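Local coordinates for motility protein B (Helicobacter pylori, PDB 3CYP) that probably forms, together with MotA, the stator of the flagellar motor and may fasten it to the cell wall through this OmpA-like periplasmic domain, at residues M20-I23 with E24-K28; M70-L73 with I74-G77; A62-R65 with A66-V69; A27-I30 with Q31-P34. One frame throughout, in Å; residues are numbered along the deposited sequence. Where two conformers were deposited one is given.

Interaction 1. Residues M20-I23 with E24-K28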
ATOM      1  N   MET B  20       2.283   8.147  16.877  1.00 16.87           N
ATOM      2  CA  MET B  20       3.567   7.480  16.513  1.00 16.57           C
ATOM      3  C   MET B  20       3.900   6.408  17.552  1.00 17.41           C
ATOM      4  O   MET B  20       4.255   5.269  17.231  1.00 16.91           O
ATOM      5  CB  MET B  20       4.709   8.485  16.444  1.00 17.44           C
ATOM      6  CG  MET B  20       4.609   9.366  15.227  1.00 16.97           C
ATOM      7  SD  MET B  20       4.864   8.471  13.655  1.00 18.64           S
ATOM      8  CE  MET B  20       6.644   8.122  13.731  1.00 17.26           C
ATOM      9  N   LEU B  21       3.744   6.762  18.819  1.00 17.32           N
ATOM     10  CA  LEU B  21       4.049   5.829  19.892  1.00 16.79           C
ATOM     11  C   LEU B  21       3.140   4.611  19.841  1.00 15.85           C
ATOM     12  O   LEU B  21       3.588   3.498  20.105  1.00 16.23           O
ATOM     13  CB  LEU B  21       3.871   6.475  21.253  1.00 18.67           C
ATOM     14  CG  LEU B  21       5.043   7.306  21.711  1.00 21.53           C
ATOM     15  CD1 LEU B  21       4.530   8.198  22.878  1.00 21.13           C
ATOM     16  CD2 LEU B  21       6.182   6.394  22.112  1.00 25.75           C
ATOM     17  N   TYR B  22       1.883   4.820  19.512  1.00 15.21           N
ATOM     18  CA  TYR B  22       0.910   3.708  19.466  1.00 15.22           C
ATOM     19  C   TYR B  22       1.209   2.857  18.223  1.00 14.17           C
ATOM     20  O   TYR B  22       1.268   1.602  18.304  1.00 13.26           O
ATOM     21  CB  TYR B  22      -0.530   4.215  19.490  1.00 15.52           C
ATOM     22  CG  TYR B  22      -1.613   3.156  19.588  1.00 16.06           C
ATOM     23  CD1 TYR B  22      -1.345   1.869  20.032  1.00 16.85           C
ATOM     24  CD2 TYR B  22      -2.924   3.461  19.265  1.00 14.95           C
ATOM     25  CE1 TYR B  22      -2.327   0.931  20.115  1.00 15.13           C
ATOM     26  CE2 TYR B  22      -3.928   2.523  19.321  1.00 15.89           C
ATOM     27  CZ  TYR B  22      -3.628   1.251  19.780  1.00 15.76           C
ATOM     28  OH  TYR B  22      -4.620   0.311  19.844  1.00 19.32           O
ATOM     29  N   ILE B  23       1.461   3.510  17.097  1.00 14.00           N
ATOM     30  CA  ILE B  23       1.854   2.737  15.883  1.00 14.00           C
ATOM     31  C   ILE B  23       3.101   1.884  16.139  1.00 13.82           C
ATOM     32  O   ILE B  23       3.197   0.742  15.725  1.00 12.78           O
ATOM     33  CB  ILE B  23       2.063   3.657  14.673  1.00 13.29           C
ATOM     34  CG1 ILE B  23       0.764   4.331  14.274  1.00 12.44           C
ATOM     35  CG2 ILE B  23       2.636   2.868  13.466  1.00 14.75           C
ATOM     36  CD1 ILE B  23       0.935   5.468  13.324  1.00 12.70           C
ATOM     37  N   GLU B  24       4.050   2.419  16.916  1.00 13.26           N
ATOM     38  CA  GLU B  24       5.267   1.686  17.235  1.00 14.27           C
ATOM     39  C   GLU B  24       4.936   0.414  18.018  1.00 13.67           C
ATOM     40  O   GLU B  24       5.599  -0.615  17.844  1.00 13.49           O
ATOM     41  CB  GLU B  24       6.155   2.611  18.086  1.00 14.39           C
ATOM     42  CG  GLU B  24       7.486   2.109  18.513  1.00 16.27           C
ATOM     43  CD  GLU B  24       8.177   3.192  19.354  1.00 20.00           C
ATOM     44  OE1 GLU B  24       8.194   4.347  18.876  1.00 20.74           O
ATOM     45  OE2 GLU B  24       8.633   2.885  20.477  1.00 28.18           O
ATOM     46  N   ARG B  25       3.970   0.487  18.937  1.00 13.02           N
ATOM     47  CA  ARG B  25       3.588  -0.715  19.720  1.00 14.48           C
ATOM     48  C   ARG B  25       3.017  -1.792  18.807  1.00 14.37           C
ATOM     49  O   ARG B  25       3.264  -3.003  18.969  1.00 14.34           O
ATOM     50  CB  ARG B  25       2.554  -0.421  20.785  1.00 15.62           C
ATOM     51  CG  ARG B  25       3.004   0.451  21.898  1.00 18.85           C
ATOM     52  CD  ARG B  25       1.918   0.537  23.000  1.00 19.32           C
ATOM     53  NE  ARG B  25       1.864  -0.619  23.898  1.00 20.12           N
ATOM     54  CZ  ARG B  25       1.111  -0.667  25.021  1.00 20.89           C
ATOM     55  NH1 ARG B  25       0.328   0.345  25.350  1.00 21.46           N
ATOM     56  NH2 ARG B  25       1.119  -1.715  25.813  1.00 21.56           N
ATOM     57  N   ILE B  26       2.197  -1.334  17.870  1.00 13.70           N
ATOM     58  CA  ILE B  26       1.571  -2.275  16.910  1.00 13.27           C
ATOM     59  C   ILE B  26       2.637  -2.883  15.966  1.00 12.56           C
ATOM     60  O   ILE B  26       2.606  -4.071  15.639  1.00 12.66           O
ATOM     61  CB  ILE B  26       0.423  -1.574  16.126  1.00 12.64           C
ATOM     62  CG1 ILE B  26      -0.733  -1.215  17.090  1.00 12.39           C
ATOM     63  CG2 ILE B  26      -0.043  -2.417  14.933  1.00 14.62           C
ATOM     64  CD1 ILE B  26      -1.476  -2.472  17.635  1.00 18.49           C
ATOM     65  N   ALA B  27       3.621  -2.097  15.528  1.00 12.81           N
ATOM     66  CA  ALA B  27       4.747  -2.623  14.723  1.00 13.06           C
ATOM     67  C   ALA B  27       5.479  -3.680  15.499  1.00 12.47           C
ATOM     68  O   ALA B  27       5.826  -4.727  14.958  1.00 13.16           O
ATOM     69  CB  ALA B  27       5.711  -1.466  14.296  1.00 12.34           C
ATOM     70  N   LYS B  28       5.700  -3.422  16.790  1.00 12.42           N
ATOM     71  CA  LYS B  28       6.369  -4.367  17.642  1.00 12.93           C
ATOM     72  C   LYS B  28       5.667  -5.706  17.618  1.00 12.27           C
ATOM     73  O   LYS B  28       6.319  -6.747  17.456  1.00 12.95           O
ATOM     74  CB  LYS B  28       6.423  -3.830  19.073  1.00 13.29           C
ATOM     75  CG  LYS B  28       7.093  -4.763  20.076  1.00 14.28           C
ATOM     76  CD  LYS B  28       6.996  -4.113  21.465  1.00 15.57           C
ATOM     77  CE  LYS B  28       7.526  -5.024  22.571  1.00 17.15           C
ATOM     78  NZ  LYS B  28       7.154  -4.475  23.929  1.00 18.38           N
TER
HETATM   79  O   HOH W   1       5.748   2.659  21.794  1.00 26.07           O

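Interaction 2. Residues M70-L73 with I74-G77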
ATOM      1  N   MET B  70       0.506   2.970   7.349  1.00 12.31           N
ATOM      2  CA  MET B  70       1.280   1.830   6.792  1.00 12.71           C
ATOM      3  C   MET B  70       2.789   2.157   6.623  1.00 12.58           C
ATOM      4  O   MET B  70       3.667   1.330   6.959  1.00 12.47           O
ATOM      5  CB  MET B  70       0.676   1.343   5.471  1.00 12.87           C
ATOM      6  CG  MET B  70       1.226   0.010   5.092  1.00 13.14           C
ATOM      7  SD  MET B  70       0.756  -0.465   3.391  1.00 13.83           S
ATOM      8  CE  MET B  70       1.680   0.723   2.422  1.00 18.83           C
ATOM      9  N   LYS B  71       3.088   3.358   6.116  1.00 12.60           N
ATOM     10  CA  LYS B  71       4.475   3.787   5.947  1.00 14.85           C
ATOM     11  C   LYS B  71       5.194   3.801   7.270  1.00 12.66           C
ATOM     12  O   LYS B  71       6.341   3.347   7.368  1.00 13.42           O
ATOM     13  CB  LYS B  71       4.560   5.195   5.362  1.00 15.48           C
ATOM     14  CG  LYS B  71       4.179   5.272   3.927  1.00 19.40           C
ATOM     15  CD  LYS B  71       4.908   6.428   3.255  1.00 20.01           C
ATOM     16  CE  LYS B  71       4.380   7.743   3.672  1.00 22.95           C
ATOM     17  NZ  LYS B  71       5.182   8.810   2.929  1.00 23.55           N
ATOM     18  N   VAL B  72       4.509   4.289   8.324  1.00 12.18           N
ATOM     19  CA  VAL B  72       5.101   4.280   9.660  1.00 12.81           C
ATOM     20  C   VAL B  72       5.381   2.894  10.182  1.00 11.87           C
ATOM     21  O   VAL B  72       6.470   2.605  10.687  1.00 11.75           O
ATOM     22  CB  VAL B  72       4.312   5.099  10.673  1.00 12.80           C
ATOM     23  CG1 VAL B  72       4.992   4.999  12.052  1.00 14.28           C
ATOM     24  CG2 VAL B  72       4.273   6.559  10.206  1.00 13.99           C
ATOM     25  N   LEU B  73       4.438   1.969   9.978  1.00 11.44           N
ATOM     26  CA  LEU B  73       4.705   0.592  10.365  1.00 11.48           C
ATOM     27  C   LEU B  73       5.992   0.043   9.699  1.00 11.43           C
ATOM     28  O   LEU B  73       6.785  -0.715  10.285  1.00 12.47           O
ATOM     29  CB  LEU B  73       3.539  -0.362  10.018  1.00 12.05           C
ATOM     30  CG  LEU B  73       2.280  -0.118  10.865  1.00 11.55           C
ATOM     31  CD1 LEU B  73       1.032  -0.767  10.255  1.00 14.07           C
ATOM     32  CD2 LEU B  73       2.521  -0.554  12.309  1.00 13.34           C
ATOM     33  N   ILE B  74       6.151   0.351   8.428  1.00 11.80           N
ATOM     34  CA  ILE B  74       7.314  -0.101   7.680  1.00 13.39           C
ATOM     35  C   ILE B  74       8.598   0.567   8.186  1.00 13.27           C
ATOM     36  O   ILE B  74       9.623  -0.080   8.341  1.00 13.88           O
ATOM     37  CB  ILE B  74       7.111   0.120   6.165  1.00 14.10           C
ATOM     38  CG1 ILE B  74       6.022  -0.831   5.672  1.00 14.75           C
ATOM     39  CG2 ILE B  74       8.440  -0.061   5.366  1.00 14.02           C
ATOM     40  CD1 ILE B  74       5.437  -0.460   4.268  1.00 14.79           C
ATOM     41  N   GLN B  75       8.514   1.840   8.491  1.00 13.92           N
ATOM     42  CA  GLN B  75       9.636   2.505   9.175  1.00 14.77           C
ATOM     43  C   GLN B  75      10.083   1.805  10.454  1.00 15.16           C
ATOM     44  O   GLN B  75      11.253   1.804  10.792  1.00 15.19           O
ATOM     45  CB  GLN B  75       9.288   3.960   9.511  1.00 15.34           C
ATOM     46  CG  GLN B  75       9.187   4.853   8.304  1.00 16.48           C
ATOM     47  CD  GLN B  75       8.924   6.290   8.690  1.00 17.73           C
ATOM     48  OE1 GLN B  75       7.823   6.637   9.093  1.00 16.67           O
ATOM     49  NE2 GLN B  75       9.975   7.144   8.620  1.00 19.64           N
ATOM     50  N   TYR B  76       9.117   1.289  11.213  1.00 13.92           N
ATOM     51  CA  TYR B  76       9.393   0.577  12.454  1.00 14.89           C
ATOM     52  C   TYR B  76       9.756  -0.913  12.244  1.00 15.00           C
ATOM     53  O   TYR B  76       9.909  -1.666  13.230  1.00 16.17           O
ATOM     54  CB  TYR B  76       8.209   0.726  13.376  1.00 15.65           C
ATOM     55  CG  TYR B  76       8.053   2.086  14.083  1.00 15.81           C
ATOM     56  CD1 TYR B  76       6.868   2.810  14.013  1.00 16.17           C
ATOM     57  CD2 TYR B  76       9.082   2.589  14.859  1.00 18.65           C
ATOM     58  CE1 TYR B  76       6.709   4.042  14.725  1.00 17.57           C
ATOM     59  CE2 TYR B  76       8.936   3.770  15.561  1.00 18.61           C
ATOM     60  CZ  TYR B  76       7.758   4.486  15.501  1.00 18.67           C
ATOM     61  OH  TYR B  76       7.661   5.670  16.229  1.00 20.60           O
ATOM     62  N   GLY B  77       9.893  -1.332  10.983  1.00 15.47           N
ATOM     63  CA  GLY B  77      10.455  -2.607  10.675  1.00 14.88           C
ATOM     64  C   GLY B  77       9.488  -3.684  10.237  1.00 15.05           C
ATOM     65  O   GLY B  77       9.907  -4.812  10.037  1.00 15.60           O
TER

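Interaction 3. Residues A62-R65 with A66-V69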
ATOM      1  N   ALA B  62      -9.255   9.056   3.412  1.00 14.53           N
ATOM      2  CA  ALA B  62      -9.121   7.756   4.132  1.00 14.05           C
ATOM      3  C   ALA B  62      -7.910   6.993   3.624  1.00 13.68           C
ATOM      4  O   ALA B  62      -7.191   6.332   4.385  1.00 13.23           O
ATOM      5  CB  ALA B  62     -10.334   6.904   4.000  1.00 14.15           C
ATOM      6  N   ALA B  63      -7.706   7.047   2.318  1.00 14.34           N
ATOM      7  CA  ALA B  63      -6.508   6.394   1.733  1.00 13.90           C
ATOM      8  C   ALA B  63      -5.205   6.956   2.245  1.00 14.30           C
ATOM      9  O   ALA B  63      -4.248   6.198   2.552  1.00 13.61           O
ATOM     10  CB  ALA B  63      -6.530   6.513   0.211  1.00 14.63           C
ATOM     11  N   ASN B  64      -5.098   8.281   2.338  0.50 15.02           N
ATOM     12  CA  ASN B  64      -3.851   8.882   2.816  0.50 14.43           C
ATOM     13  C   ASN B  64      -3.652   8.561   4.288  0.50 13.75           C
ATOM     14  O   ASN B  64      -2.538   8.295   4.721  0.50 13.33           O
ATOM     15  CB  ASN B  64      -3.751  10.401   2.557  0.50 15.32           C
ATOM     16  CG  ASN B  64      -2.321  10.854   2.329  0.50 17.26           C
ATOM     17  OD1 ASN B  64      -1.923  11.946   2.743  0.50 23.05           O
ATOM     18  ND2 ASN B  64      -1.535  10.020   1.676  0.50 17.79           N
ATOM     19  N   ARG B  65      -4.732   8.550   5.068  1.00 13.30           N
ATOM     20  CA  ARG B  65      -4.625   8.101   6.480  1.00 13.69           C
ATOM     21  C   ARG B  65      -4.036   6.697   6.603  1.00 12.33           C
ATOM     22  O   ARG B  65      -3.077   6.469   7.335  1.00 13.56           O
ATOM     23  CB  ARG B  65      -5.944   8.161   7.186  1.00 13.79           C
ATOM     24  CG  ARG B  65      -6.389   9.601   7.473  1.00 14.57           C
ATOM     25  CD  ARG B  65      -7.783   9.647   8.014  1.00 15.60           C
ATOM     26  NE  ARG B  65      -8.143  10.993   8.490  1.00 16.12           N
ATOM     27  CZ  ARG B  65      -9.385  11.406   8.731  1.00 15.44           C
ATOM     28  NH1 ARG B  65     -10.415  10.600   8.558  1.00 16.28           N
ATOM     29  NH2 ARG B  65      -9.600  12.660   9.185  1.00 17.93           N
ATOM     30  N   ALA B  66      -4.626   5.766   5.860  1.00 11.69           N
ATOM     31  CA  ALA B  66      -4.201   4.365   5.922  1.00 12.25           C
ATOM     32  C   ALA B  66      -2.796   4.217   5.382  1.00 11.54           C
ATOM     33  O   ALA B  66      -1.954   3.537   5.982  1.00 12.85           O
ATOM     34  CB  ALA B  66      -5.167   3.500   5.176  1.00 12.66           C
ATOM     35  N   TYR B  67      -2.523   4.832   4.228  1.00 13.26           N
ATOM     36  CA  TYR B  67      -1.193   4.770   3.623  1.00 13.16           C
ATOM     37  C   TYR B  67      -0.107   5.298   4.584  1.00 12.48           C
ATOM     38  O   TYR B  67       0.932   4.688   4.784  1.00 12.36           O
ATOM     39  CB  TYR B  67      -1.212   5.544   2.303  1.00 14.07           C
ATOM     40  CG  TYR B  67       0.163   5.761   1.707  1.00 15.25           C
ATOM     41  CD1 TYR B  67       0.946   4.680   1.319  1.00 15.67           C
ATOM     42  CD2 TYR B  67       0.708   7.034   1.590  1.00 16.60           C
ATOM     43  CE1 TYR B  67       2.240   4.858   0.803  1.00 15.91           C
ATOM     44  CE2 TYR B  67       1.998   7.225   1.049  1.00 17.18           C
ATOM     45  CZ  TYR B  67       2.739   6.124   0.645  1.00 16.93           C
ATOM     46  OH  TYR B  67       4.014   6.255   0.092  1.00 19.75           O
ATOM     47  N   ARG B  68      -0.374   6.450   5.199  1.00 12.75           N
ATOM     48  CA  ARG B  68       0.580   7.071   6.095  1.00 14.40           C
ATOM     49  C   ARG B  68       0.854   6.200   7.309  1.00 12.58           C
ATOM     50  O   ARG B  68       1.990   6.056   7.707  1.00 13.80           O
ATOM     51  CB  ARG B  68       0.098   8.466   6.527  1.00 14.16           C
ATOM     52  CG  ARG B  68       0.280   9.466   5.371  1.00 17.44           C
ATOM     53  CD  ARG B  68      -0.249  10.839   5.637  1.00 20.98           C
ATOM     54  NE  ARG B  68      -0.034  11.323   6.998  1.00 26.24           N
ATOM     55  CZ  ARG B  68       1.059  11.938   7.450  1.00 29.25           C
ATOM     56  NH1 ARG B  68       2.125  12.136   6.681  1.00 33.16           N
ATOM     57  NH2 ARG B  68       1.100  12.345   8.700  1.00 30.99           N
ATOM     58  N   VAL B  69      -0.188   5.603   7.868  1.00 12.27           N
ATOM     59  CA  VAL B  69      -0.009   4.687   8.989  1.00 12.97           C
ATOM     60  C   VAL B  69       0.843   3.516   8.516  1.00 12.17           C
ATOM     61  O   VAL B  69       1.767   3.052   9.202  1.00 11.85           O
ATOM     62  CB  VAL B  69      -1.327   4.244   9.604  1.00 12.63           C
ATOM     63  CG1 VAL B  69      -1.113   3.032  10.537  1.00 13.38           C
ATOM     64  CG2 VAL B  69      -1.921   5.444  10.385  1.00 12.48           C
TER

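Interaction 4. Residues A27-I30 with Q31-P34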
ATOM      1  N   ALA B  27       3.621  -2.097  15.528  1.00 12.81           N
ATOM      2  CA  ALA B  27       4.747  -2.623  14.723  1.00 13.06           C
ATOM      3  C   ALA B  27       5.479  -3.680  15.499  1.00 12.47           C
ATOM      4  O   ALA B  27       5.826  -4.727  14.958  1.00 13.16           O
ATOM      5  CB  ALA B  27       5.711  -1.466  14.296  1.00 12.34           C
ATOM      6  N   LYS B  28       5.700  -3.422  16.790  1.00 12.42           N
ATOM      7  CA  LYS B  28       6.369  -4.367  17.642  1.00 12.93           C
ATOM      8  C   LYS B  28       5.667  -5.706  17.618  1.00 12.27           C
ATOM      9  O   LYS B  28       6.319  -6.747  17.456  1.00 12.95           O
ATOM     10  CB  LYS B  28       6.423  -3.830  19.073  1.00 13.29           C
ATOM     11  CG  LYS B  28       7.093  -4.763  20.076  1.00 14.28           C
ATOM     12  CD  LYS B  28       6.996  -4.113  21.465  1.00 15.57           C
ATOM     13  CE  LYS B  28       7.526  -5.024  22.571  1.00 17.15           C
ATOM     14  NZ  LYS B  28       7.154  -4.475  23.929  1.00 18.38           N
ATOM     15  N   ILE B  29       4.360  -5.691  17.839  1.00 12.45           N
ATOM     16  CA  ILE B  29       3.564  -6.921  17.898  0.50 13.02           C
ATOM     17  C   ILE B  29       3.554  -7.607  16.538  1.00 12.93           C
ATOM     18  O   ILE B  29       3.601  -8.830  16.449  1.00 12.72           O
ATOM     19  CB  ILE B  29       2.093  -6.638  18.332  0.50 13.51           C
ATOM     20  CG1 ILE B  29       1.996  -6.345  19.843  0.50 14.36           C
ATOM     21  CG2 ILE B  29       1.162  -7.775  17.981  0.50 14.60           C
ATOM     22  CD1 ILE B  29       3.162  -6.842  20.651  0.50 19.24           C
ATOM     23  N   ILE B  30       3.427  -6.803  15.470  1.00 11.86           N
ATOM     24  CA  ILE B  30       3.370  -7.401  14.134  1.00 12.48           C
ATOM     25  C   ILE B  30       4.600  -8.244  13.860  1.00 13.02           C
ATOM     26  O   ILE B  30       4.496  -9.338  13.313  1.00 13.20           O
ATOM     27  CB  ILE B  30       3.127  -6.370  13.045  1.00 10.76           C
ATOM     28  CG1 ILE B  30       1.736  -5.791  13.185  1.00 12.00           C
ATOM     29  CG2 ILE B  30       3.347  -6.986  11.655  1.00 12.44           C
ATOM     30  CD1 ILE B  30       1.442  -4.550  12.339  1.00 11.09           C
ATOM     31  N   GLN B  31       5.774  -7.766  14.254  1.00 13.40           N
ATOM     32  CA  GLN B  31       6.994  -8.486  13.977  1.00 14.89           C
ATOM     33  C   GLN B  31       7.107  -9.800  14.757  1.00 14.76           C
ATOM     34  O   GLN B  31       7.955 -10.633  14.417  1.00 17.59           O
ATOM     35  CB  GLN B  31       8.175  -7.569  14.242  1.00 15.63           C
ATOM     36  CG  GLN B  31       8.176  -6.404  13.303  1.00 15.13           C
ATOM     37  CD  GLN B  31       9.273  -5.439  13.576  1.00 18.56           C
ATOM     38  OE1 GLN B  31      10.439  -5.722  13.272  1.00 20.55           O
ATOM     39  NE2 GLN B  31       8.912  -4.253  14.059  1.00 22.93           N
ATOM     40  N   LYS B  32       6.282  -9.972  15.790  1.00 14.83           N
ATOM     41  CA  LYS B  32       6.258 -11.210  16.588  1.00 15.64           C
ATOM     42  C   LYS B  32       5.345 -12.279  15.981  1.00 15.84           C
ATOM     43  O   LYS B  32       5.409 -13.449  16.381  1.00 16.95           O
ATOM     44  CB  LYS B  32       5.789 -10.911  18.015  1.00 16.17           C
ATOM     45  CG  LYS B  32       6.752 -10.028  18.807  1.00 17.61           C
ATOM     46  CD  LYS B  32       6.238  -9.795  20.196  1.00 19.75           C
ATOM     47  CE  LYS B  32       7.093  -8.741  20.922  1.00 21.31           C
ATOM     48  NZ  LYS B  32       8.341  -9.326  21.400  1.00 26.08           N
ATOM     49  N   LEU B  33       4.485 -11.866  15.064  1.00 15.09           N
ATOM     50  CA  LEU B  33       3.449 -12.780  14.520  1.00 14.96           C
ATOM     51  C   LEU B  33       4.026 -13.803  13.565  1.00 14.88           C
ATOM     52  O   LEU B  33       5.069 -13.602  12.939  1.00 15.98           O
ATOM     53  CB  LEU B  33       2.369 -11.984  13.746  1.00 14.92           C
ATOM     54  CG  LEU B  33       1.671 -10.897  14.525  1.00 14.58           C
ATOM     55  CD1 LEU B  33       0.600 -10.220  13.689  1.00 15.41           C
ATOM     56  CD2 LEU B  33       1.096 -11.387  15.867  1.00 15.81           C
ATOM     57  N   PRO B  34       3.285 -14.925  13.392  1.00 16.26           N
ATOM     58  CA  PRO B  34       3.618 -15.875  12.347  1.00 17.62           C
ATOM     59  C   PRO B  34       3.708 -15.197  11.004  1.00 17.71           C
ATOM     60  O   PRO B  34       2.879 -14.316  10.701  1.00 16.81           O
ATOM     61  CB  PRO B  34       2.447 -16.866  12.412  1.00 18.61           C
ATOM     62  CG  PRO B  34       1.966 -16.812  13.764  1.00 17.18           C
ATOM     63  CD  PRO B  34       2.089 -15.337  14.138  1.00 17.33           C
TER
HETATM   64  O   HOH W   2       5.535 -11.294  11.588  1.00 18.21           O

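Interaction 1. Residues M20-I23 with E24-K28
Four backbone bonds join M20-I23 to E24-K28 in the i to i+4 pattern of an alpha helix. The one from A27 N to I23 O is 2.9 Å long with an N-H...O angle of 163°, and E24 N reaches M20 O at the same length. By contrast R25 N stands 3.3 Å from L21 O, the longest of the four bonds. The same L21 O takes a second bond, from a water 2.9 Å away, and this water also donates weakly to E24 OE2, linking an outer carbonyl to the carboxylate one turn on. Beyond the polar atoms, Y22 meets I26. With CG anti to the backbone N (chi1 -174°), the tyrosine ring swings toward the following turn, where its CE1 lies 4.0 Å from I26 CG1. The approach is oblique, and CG1 of I26 also packs 3.7 Å from Y22 O. The ring's hydroxyl bonds to D3 O, and its edge-to-face partner is F5. R25, bent at chi3, leads its guanidinium away to a salt bridge with E130, while I23 packs on V72 and L73 of helix 58-75. The chemistry therefore divides around helix 17-30: a hydrated carbonyl and carboxylate on one side, and apolar groups that meet strand 5-6 and the two other helices.

Interaction 2. Residues M70-L73 with I74-G77
The side chains of Y76 and V72 run alongside one another in a common direction, and the tyrosine can be followed outward from its backbone. Its CB sits 3.7 Å from both L73 O and V72 O. CG is 3.8 Å from V72 O, and CD1 comes to 3.4 Å from that oxygen while also touching the valine methyl. At CE1 the ring reaches V72 CG1, 3.3 Å away, a tight approach that is oblique to the ring. The hydroxyl at the tip probably hydrogen-bonds to E24 of helix 17-30. The methyl is placed beside the ring by chi1 of 179°, which sets CG1 opposite the valine's backbone N and turns it toward the tyrosine one turn on. The other methyl, CG2, instead lies 3.7 Å from Q75 OE1, so the two branches of V72 serve different neighbours. On another side of the helix, I74 runs its CG1 and CD1 past M70 O, with CD1 also meeting M70 CG. M70 and I74 pack there against Y67 of the second subunit. The last helical bonds include Y76 N to V72 O, with an N-H...O angle of 149°. G77 then has a positive phi of 105° and donates from N to I74 O at 2.9 Å. With V78 N paired to L73 O, this is a Schellman motif with G77 as C-prime residue, ending helix 58-75 of the beta-alpha-beta unit that leads into strand 83-87.

Interaction 3. Residues A62-R65 with A66-V69
A62-R65 and A66-V69 form two successive turns of one alpha helix, joined by four i to i+4 bonds whose N-H...O angles lie between 160° and 165°. The bond from Y67 N to A63 O measures 2.8 Å. Among the side chains, N64 lies between two partners; it was modelled in two conformers, and the amide contacts described belong to the one given. Its ND2 comes up to the Y67 ring at the edge, near the ring plane, 3.7 Å from CD2, with amide and ring planes 22° apart. The other arm of the amide, OD1, rests 3.5 Å from R68 CD and bonds to R54. R68 passes close to the backbone carbonyl as well, its CG being 3.1 Å from N64 O. This helix is the crossover of the beta-alpha-beta unit formed by strand 38-44, helix 58-75 and strand 83-87, in the OmpA-like domain. Its alanines pack on strand 83-87, A62 and A63 touching S87 and A66 touching F85. R65 runs extended from CG to NE, which carries its buried guanidinium to S12 O, F44 O and N107 OD1. V69 CG2 lies 3.4 Å from R65 O. R68 is bent at chi3 and sends NE to D13 O. Y67 packs on I74 of the second subunit, while A63 meets N81 there.

Interaction 4. Residues A27-I30 with Q31-P34
The Q31 side chain folds back so that its amide joins its own backbone N at A27 O. Chi1 of -64° starts the chain beside that backbone N, and beyond CG it is extended. This course brings CG to 3.3 Å from A27 O and NE2 to 3.2 Å from the same oxygen. The oxygen lies close to the Q31 amide plane, yet NE2 stands above the carbonyl plane; the backbone N, 3.1 Å from A27 O, comes from the opposite face. NE2 also bonds to Y76 O, which holds the amide between two carbonyls. The aliphatic chains of K28 and K32 run abreast: K28 is fully extended, whereas K32 bends at chi4, and its CE comes to 4.1 Å from K28 CG. K28 NZ and K32 NZ remain 5.6 Å apart, a like-charged pair that K28's salt bridge to E130 probably eases. In the conformer given for I29, which has two, L33 CD2 meets I29 CG2 obliquely. A type I turn runs from I30 to L33, in which L33 N donates to I30 O at 3.1 Å, and a water donates to both I30 O and L33 O. The turn leads helix 17-30 toward strand 38-44, with I29 packed on I126 and L127 of helix 117-131, I30 on L73 of helix 58-75, and V78 beside A27 and I30.

Overall arrangement
Interactions 1 and 4 share helix 17-30, and interactions 2 and 3 divide helix 58-75. Interaction 3 is the buried one, its centre about 8 Å from that of the chain, and holds its polar side chains by bonds to loops and to strand 38-44; the others are partly buried. Interactions 1 and 2 join the two helices: I23 CG2 packs 3.5 Å from V72 CG1, and E24 OE1 is probably hydrogen-bonded to Y76 OH. Interactions 2 and 4 both lie at helix ends but differ in chemistry, a Schellman motif against a type I turn with a water. Interactions 2 and 3 alone touch the second subunit; interactions 3 and 4 do not meet.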